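PDB 3ZYZ: beta-d-glucoside glucohydrolase from Hypocrea jecorina, which probably catalyses the hydrolysis of terminal, non-reducing beta-D-glucosyl residues, releasing beta-D-glucose in the breakdown of cellulose. Local coordinates for residues A155-Y160 with W187-A192; G231-D236 with S249-S254. One frame throughout, in Å; residues are numbered along the deposited sequence.

Interactions 1 and 2 both build on one beta sheet, that of the TIM-barrel family domain, and their centres lie about 13 Å apart. In interaction 1 a helix packs behind strand 154-160; in interaction 2 the stretch 249-254 borders strand 232-235, with strand 199-202 running between the two. K158 and H159, near the end of strand 154-160, and D236, just after strand 232-235, bind the same glucose. There the contacts meet, H159 CD2 lying 3.0 Å from D236 OD2, while earlier along the strands T156 OG1 packs 3.7 Å from M234 CE. D61, R125, Y204 and E441 supply further hydrogen bonds to the sugar.

Interaction 1: residues A155-Y160 with W187-A192; sequences ATAKHY and WPFADA. With BGC (beta-D-glucopyranose), chain D.
F189 reaches from its helix across to strand 154-160 and lies against A157, the K158-H159 peptide and Y160. Its CB extends toward the strand, with CG anti to the carbonyl carbon (chi1 -74°), which carries the ring across to the strand. F189 CG then lies 3.8 Å from Y160 CD1, an atom that sits over the middle of one phenyl face. The two rings form an edge-to-face pair, the tyrosine giving its edge, with planes at 76° and centroids 5.2 Å apart. Further out, F189 CD1 packs 4.0 Å from A157 CB, and CD2, like CG and CD1, lies near Y160 CD1. CE1 reaches Y160 CB and the carbonyl carbon of K158, CE2 approaches H159 O, and F189 CZ ends 3.4 Å from H159 O, which approaches obliquely. The phenyl rim thus abuts the peptide between K158 and H159, which is cis. On the other side of the strand K158 CG lies over one face of the H159 imidazole, and both residues reach the same hydroxyl of the bound glucose: K158 NZ donates to its O3 at 2.9 Å and also to O4, while H159 NE2 is hydrogen-bonded to O3 at 2.7 Å. L110 O is a further acceptor for K158 NZ, and G115 O pairs with H159 ND1. The contact is therefore a helix-on-strand layer of the barrel family domain, apolar behind and sugar-binding in front. Strand and helix segments run nearly antiparallel (167°), helix 134-150 packs against A157 and A192, and helix 216-226 flanks Y160, whose OH bonds to T218 O.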
loop_
_atom_site.group_PDB
_atom_site.type_symbol
_atom_site.label_atom_id
_atom_site.label_comp_id
_atom_site.label_asym_id
_atom_site.label_seq_id
_atom_site.Cartn_x
_atom_site.Cartn_y
_atom_site.Cartn_z
ATOM N N ALA A 155 -2.917 -12.145 8.683
ATOM C CA ALA A 155 -2.882 -11.157 7.594
ATOM C C ALA A 155 -2.843 -11.870 6.253
ATOM O O ALA A 155 -2.477 -13.052 6.184
ATOM C CB ALA A 155 -1.688 -10.225 7.743
ATOM N N THR A 156 -3.220 -11.151 5.197
ATOM C CA THR A 156 -3.266 -11.705 3.853
ATOM C C THR A 156 -2.580 -10.764 2.874
ATOM O O THR A 156 -3.132 -9.722 2.522
ATOM C CB THR A 156 -4.740 -11.938 3.403
ATOM O OG1 THR A 156 -5.401 -12.719 4.391
ATOM C CG2 THR A 156 -4.815 -12.670 2.066
ATOM N N ALA A 157 -1.369 -11.122 2.462
ATOM C CA ALA A 157 -0.663 -10.380 1.416
ATOM C C ALA A 157 -1.382 -10.581 0.086
ATOM O O ALA A 157 -1.533 -11.720 -0.382
ATOM C CB ALA A 157 0.784 -10.834 1.318
ATOM N N LYS A 158 -1.868 -9.482 -0.492
ATOM C CA LYS A 158 -2.537 -9.521 -1.801
ATOM C C LYS A 158 -2.022 -8.374 -2.704
ATOM O O LYS A 158 -1.460 -7.426 -2.185
ATOM C CB LYS A 158 -4.065 -9.487 -1.612
ATOM C CG LYS A 158 -4.619 -8.156 -1.091
ATOM C CD LYS A 158 -6.096 -8.249 -0.765
ATOM C CE LYS A 158 -6.715 -6.866 -0.677
ATOM N NZ LYS A 158 -8.103 -6.881 -0.117
ATOM N N HIS A 159 -2.154 -8.447 -4.032
ATOM C CA HIS A 159 -2.698 -9.582 -4.778
ATOM C C HIS A 159 -1.587 -10.181 -5.591
ATOM O O HIS A 159 -0.902 -9.469 -6.334
ATOM C CB HIS A 159 -3.787 -9.144 -5.752
ATOM C CG HIS A 159 -4.872 -8.335 -5.123
ATOM N ND1 HIS A 159 -4.802 -6.965 -5.010
ATOM C CD2 HIS A 159 -6.058 -8.700 -4.585
ATOM C CE1 HIS A 159 -5.895 -6.518 -4.420
ATOM N NE2 HIS A 159 -6.672 -7.551 -4.151
ATOM N N TYR A 160 -1.451 -11.497 -5.485
ATOM C CA TYR A 160 -0.320 -12.218 -6.052
ATOM C C TYR A 160 -0.722 -12.898 -7.359
ATOM O O TYR A 160 -1.328 -13.963 -7.329
ATOM C CB TYR A 160 0.168 -13.244 -5.021
ATOM C CG TYR A 160 1.416 -14.001 -5.390
ATOM C CD1 TYR A 160 2.680 -13.438 -5.194
ATOM C CD2 TYR A 160 1.343 -15.299 -5.892
ATOM C CE1 TYR A 160 3.831 -14.134 -5.518
ATOM C CE2 TYR A 160 2.499 -16.012 -6.211
ATOM C CZ TYR A 160 3.738 -15.420 -6.027
ATOM O OH TYR A 160 4.892 -16.114 -6.348
ATOM N N TRP A 187 9.370 -9.022 -5.124
ATOM C CA TRP A 187 10.163 -8.449 -4.032
ATOM C C TRP A 187 9.342 -8.165 -2.742
ATOM O O TRP A 187 9.679 -8.703 -1.689
ATOM C CB TRP A 187 10.938 -7.213 -4.519
ATOM C CG TRP A 187 11.758 -6.524 -3.460
ATOM C CD1 TRP A 187 11.288 -5.798 -2.404
ATOM C CD2 TRP A 187 13.189 -6.490 -3.367
ATOM N NE1 TRP A 187 12.332 -5.317 -1.659
ATOM C CE2 TRP A 187 13.513 -5.735 -2.217
ATOM C CE3 TRP A 187 14.226 -7.041 -4.131
ATOM C CZ2 TRP A 187 14.835 -5.502 -1.814
ATOM C CZ3 TRP A 187 15.546 -6.809 -3.734
ATOM C CH2 TRP A 187 15.831 -6.037 -2.582
ATOM N N PRO A 188 8.260 -7.341 -2.819
ATOM C CA PRO A 188 7.527 -7.003 -1.590
ATOM C C PRO A 188 6.739 -8.160 -0.973
ATOM O O PRO A 188 6.490 -8.149 0.234
ATOM C CB PRO A 188 6.571 -5.898 -2.044
ATOM C CG PRO A 188 6.436 -6.084 -3.521
ATOM C CD PRO A 188 7.776 -6.553 -3.967
ATOM N N PHE A 189 6.335 -9.135 -1.790
ATOM C CA PHE A 189 5.719 -10.342 -1.259
ATOM C C PHE A 189 6.731 -11.133 -0.450
ATOM O O PHE A 189 6.362 -11.773 0.552
ATOM C CB PHE A 189 5.077 -11.189 -2.355
ATOM C CG PHE A 189 3.798 -10.606 -2.880
ATOM C CD1 PHE A 189 2.598 -10.848 -2.231
ATOM C CD2 PHE A 189 3.798 -9.783 -4.010
ATOM C CE1 PHE A 189 1.395 -10.289 -2.712
ATOM C CE2 PHE A 189 2.614 -9.225 -4.489
ATOM C CZ PHE A 189 1.412 -9.481 -3.831
ATOM N N ALA A 190 8.004 -11.071 -0.848
ATOM C CA ALA A 190 9.072 -11.703 -0.047
ATOM C C ALA A 190 9.244 -11.067 1.343
ATOM O O ALA A 190 9.413 -11.779 2.331
ATOM C CB ALA A 190 10.402 -11.766 -0.803
ATOM N N ASP A 191 9.163 -9.742 1.431
ATOM C CA ASP A 191 9.125 -9.096 2.744
ATOM C C ASP A 191 7.949 -9.610 3.572
ATOM O O ASP A 191 8.103 -9.837 4.771
ATOM C CB ASP A 191 9.054 -7.562 2.630
ATOM C CG ASP A 191 10.303 -6.945 2.028
ATOM O OD1 ASP A 191 10.523 -7.173 0.814
ATOM O OD2 ASP A 191 11.049 -6.206 2.741
ATOM N N ALA A 192 6.781 -9.786 2.938
ATOM C CA ALA A 192 5.576 -10.252 3.631
ATOM C C ALA A 192 5.757 -11.645 4.205
ATOM O O ALA A 192 5.446 -11.889 5.376
ATOM C CB ALA A 192 4.349 -10.217 2.703
HETATM C C2 BGC D . -10.825 -8.035 -4.280
HETATM C C3 BGC D . -10.013 -8.426 -3.066
HETATM C C4 BGC D . -10.963 -8.571 -1.889
HETATM C C5 BGC D . -12.082 -9.580 -2.208
HETATM C C6 BGC D . -13.067 -9.756 -1.055
HETATM C C1 BGC D . -12.007 -8.998 -4.515
HETATM O O1 BGC D . -12.819 -8.508 -5.558
HETATM O O2 BGC D . -9.937 -8.014 -5.374
HETATM O O3 BGC D . -9.061 -7.407 -2.837
HETATM O O4 BGC D . -10.240 -8.928 -0.733
HETATM O O5 BGC D . -12.808 -9.142 -3.348
HETATM O O6 BGC D . -13.861 -8.591 -0.945
#

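Interaction 2: residues G231-D236 with S249-S254. With BGC (beta-D-glucopyranose), chain D.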
loop_
_atom_site.group_PDB
_atom_site.type_symbol
_atom_site.label_atom_id
_atom_site.label_comp_id
_atom_site.label_asym_id
_atom_site.label_seq_id
_atom_site.Cartn_x
_atom_site.Cartn_y
_atom_site.Cartn_z
ATOM N N GLY A 231 2.634 -20.631 4.888
ATOM C CA GLY A 231 1.193 -20.449 5.028
ATOM C C GLY A 231 0.394 -20.882 3.816
ATOM O O GLY A 231 0.895 -21.605 2.942
ATOM N N TYR A 232 -0.845 -20.402 3.747
ATOM C CA TYR A 232 -1.788 -20.847 2.725
ATOM C C TYR A 232 -2.119 -19.796 1.676
ATOM O O TYR A 232 -2.149 -18.591 1.964
ATOM C CB TYR A 232 -3.070 -21.378 3.363
ATOM C CG TYR A 232 -3.882 -20.370 4.155
ATOM C CD1 TYR A 232 -3.498 -19.986 5.437
ATOM C CD2 TYR A 232 -5.061 -19.822 3.625
ATOM C CE1 TYR A 232 -4.248 -19.078 6.168
ATOM C CE2 TYR A 232 -5.819 -18.913 4.345
ATOM C CZ TYR A 232 -5.412 -18.553 5.621
ATOM O OH TYR A 232 -6.154 -17.655 6.349
ATOM N N VAL A 233 -2.354 -20.277 0.456
ATOM C CA VAL A 233 -2.771 -19.441 -0.652
ATOM C C VAL A 233 -4.276 -19.532 -0.810
ATOM O O VAL A 233 -4.843 -20.624 -0.993
ATOM C CB VAL A 233 -2.070 -19.849 -1.984
ATOM C CG1 VAL A 233 -2.620 -19.047 -3.163
ATOM C CG2 VAL A 233 -0.557 -19.657 -1.865
ATOM N N MET A 234 -4.926 -18.379 -0.733
ATOM C CA MET A 234 -6.351 -18.280 -1.035
ATOM C C MET A 234 -6.554 -17.545 -2.358
ATOM O O MET A 234 -5.730 -16.721 -2.752
ATOM C CB MET A 234 -7.095 -17.545 0.091
ATOM C CG MET A 234 -6.983 -16.007 0.019
ATOM S SD MET A 234 -7.894 -15.144 1.308
ATOM C CE MET A 234 -7.027 -15.649 2.787
ATOM N N THR A 235 -7.677 -17.826 -3.023
ATOM C CA THR A 235 -8.029 -17.139 -4.255
ATOM C C THR A 235 -8.525 -15.736 -3.965
ATOM O O THR A 235 -9.026 -15.460 -2.870
ATOM C CB THR A 235 -9.168 -17.866 -5.021
ATOM O OG1 THR A 235 -10.324 -17.925 -4.186
ATOM C CG2 THR A 235 -8.772 -19.278 -5.433
ATOM N N ASP A 236 -8.396 -14.846 -4.945
ATOM C CA ASP A 236 -9.207 -13.648 -4.926
ATOM C C ASP A 236 -10.641 -14.137 -5.187
ATOM O O ASP A 236 -10.851 -15.314 -5.504
ATOM C CB ASP A 236 -8.735 -12.608 -5.948
ATOM C CG ASP A 236 -9.146 -11.184 -5.554
ATOM O OD1 ASP A 236 -10.248 -10.998 -4.959
ATOM O OD2 ASP A 236 -8.360 -10.254 -5.816
ATOM N N SER A 249 -1.613 -27.093 -8.576
ATOM C CA SER A 249 -0.672 -25.997 -8.749
ATOM C C SER A 249 -0.220 -25.385 -7.430
ATOM O O SER A 249 0.725 -24.605 -7.403
ATOM C CB SER A 249 -1.278 -24.919 -9.639
ATOM O OG SER A 249 -1.434 -25.424 -10.954
ATOM N N GLY A 250 -0.900 -25.730 -6.342
ATOM C CA GLY A 250 -0.566 -25.194 -5.032
ATOM C C GLY A 250 -1.578 -24.253 -4.405
ATOM O O GLY A 250 -1.285 -23.636 -3.379
ATOM N N LEU A 251 -2.774 -24.132 -4.993
ATOM C CA LEU A 251 -3.864 -23.402 -4.336
ATOM C C LEU A 251 -4.247 -24.134 -3.041
ATOM O O LEU A 251 -4.192 -25.362 -2.986
ATOM C CB LEU A 251 -5.078 -23.278 -5.265
ATOM C CG LEU A 251 -6.236 -22.450 -4.713
ATOM C CD1 LEU A 251 -5.807 -21.006 -4.422
ATOM C CD2 LEU A 251 -7.447 -22.508 -5.648
ATOM N N ASP A 252 -4.609 -23.384 -2.001
ATOM C CA ASP A 252 -4.903 -23.967 -0.695
ATOM C C ASP A 252 -6.311 -23.691 -0.193
ATOM O O ASP A 252 -6.783 -24.396 0.688
ATOM C CB ASP A 252 -3.917 -23.447 0.356
ATOM C CG ASP A 252 -2.507 -23.911 0.114
ATOM O OD1 ASP A 252 -2.325 -25.097 -0.213
ATOM O OD2 ASP A 252 -1.578 -23.089 0.266
ATOM N N MET A 253 -6.975 -22.676 -0.745
ATOM C CA MET A 253 -8.247 -22.228 -0.220
ATOM C C MET A 253 -9.106 -21.568 -1.285
ATOM O O MET A 253 -8.713 -20.563 -1.882
ATOM C CB MET A 253 -8.059 -21.283 0.989
ATOM C CG MET A 253 -9.372 -20.811 1.617
ATOM S SD MET A 253 -9.212 -19.788 3.107
ATOM C CE MET A 253 -8.786 -21.056 4.293
ATOM N N SER A 254 -10.289 -22.143 -1.499
ATOM C CA SER A 254 -11.272 -21.629 -2.446
ATOM C C SER A 254 -12.192 -20.554 -1.850
ATOM O O SER A 254 -13.068 -20.867 -1.038
ATOM C CB SER A 254 -12.125 -22.789 -2.964
ATOM O OG SER A 254 -12.902 -22.380 -4.061
HETATM C C2 BGC D . -10.825 -8.035 -4.280
HETATM C C3 BGC D . -10.013 -8.426 -3.066
HETATM C C4 BGC D . -10.963 -8.571 -1.889
HETATM C C5 BGC D . -12.082 -9.580 -2.208
HETATM C C6 BGC D . -13.067 -9.756 -1.055
HETATM C C1 BGC D . -12.007 -8.998 -4.515
HETATM O O1 BGC D . -12.819 -8.508 -5.558
HETATM O O2 BGC D . -9.937 -8.014 -5.374
HETATM O O3 BGC D . -9.061 -7.407 -2.837
HETATM O O4 BGC D . -10.240 -8.928 -0.733
HETATM O O5 BGC D . -12.808 -9.142 -3.348
HETATM O O6 BGC D . -13.861 -8.591 -0.945
#
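D252 meets the V233 backbone with both its own N and its carboxylate, where strand 232-235 of the TIM-barrel family sheet is bordered by the chain returning from helix 244-249. G250, the first residue after that helix, closes it in a Schellman motif, and the chain beyond makes a single beta bridge, M234 with M253. The tight part is polar at one end and apolar at the other. V233 N donates to D252 OD2 at 2.9 Å, nearly straight (165°) and on the lone pair turned away from the other carboxylate oxygen; in return D252 N donates to V233 O at 2.9 Å, in the carbonyl plane. With CG anti to its carbonyl carbon (chi1 -66°), D252 keeps its carboxylate beside V233 N. The buried carboxylate also forms salt bridges, OD2 with K224 and OD1 with R284, which would probably stabilise its negative charge. Replacing D252 by alanine removes the carboxylate, which would probably leave V233 N without its acceptor and K224 and R284 without their anionic partner. Further along, T235 N donates to M253 O at 3.1 Å, and T235 CG2 presses against L251 CD2 at 3.5 Å, closer than usual for two methyl-type carbons; L251 crosses T235 at about a right angle. Looser are some side-chain ends. The M253 thioether meets Y232 obliquely in a Met-aromatic contact, M253 SD standing 4.9 Å from the Y232 ring centroid, and M253 CE lies 3.7 Å from Y232 CE2. M234 joins M253 through CB, but its thioether leads away, and the S254 side chain turns off to Q240. Beyond the strand end, D236 OD2 accepts a hydrogen bond from glucose O2 at 2.8 Å.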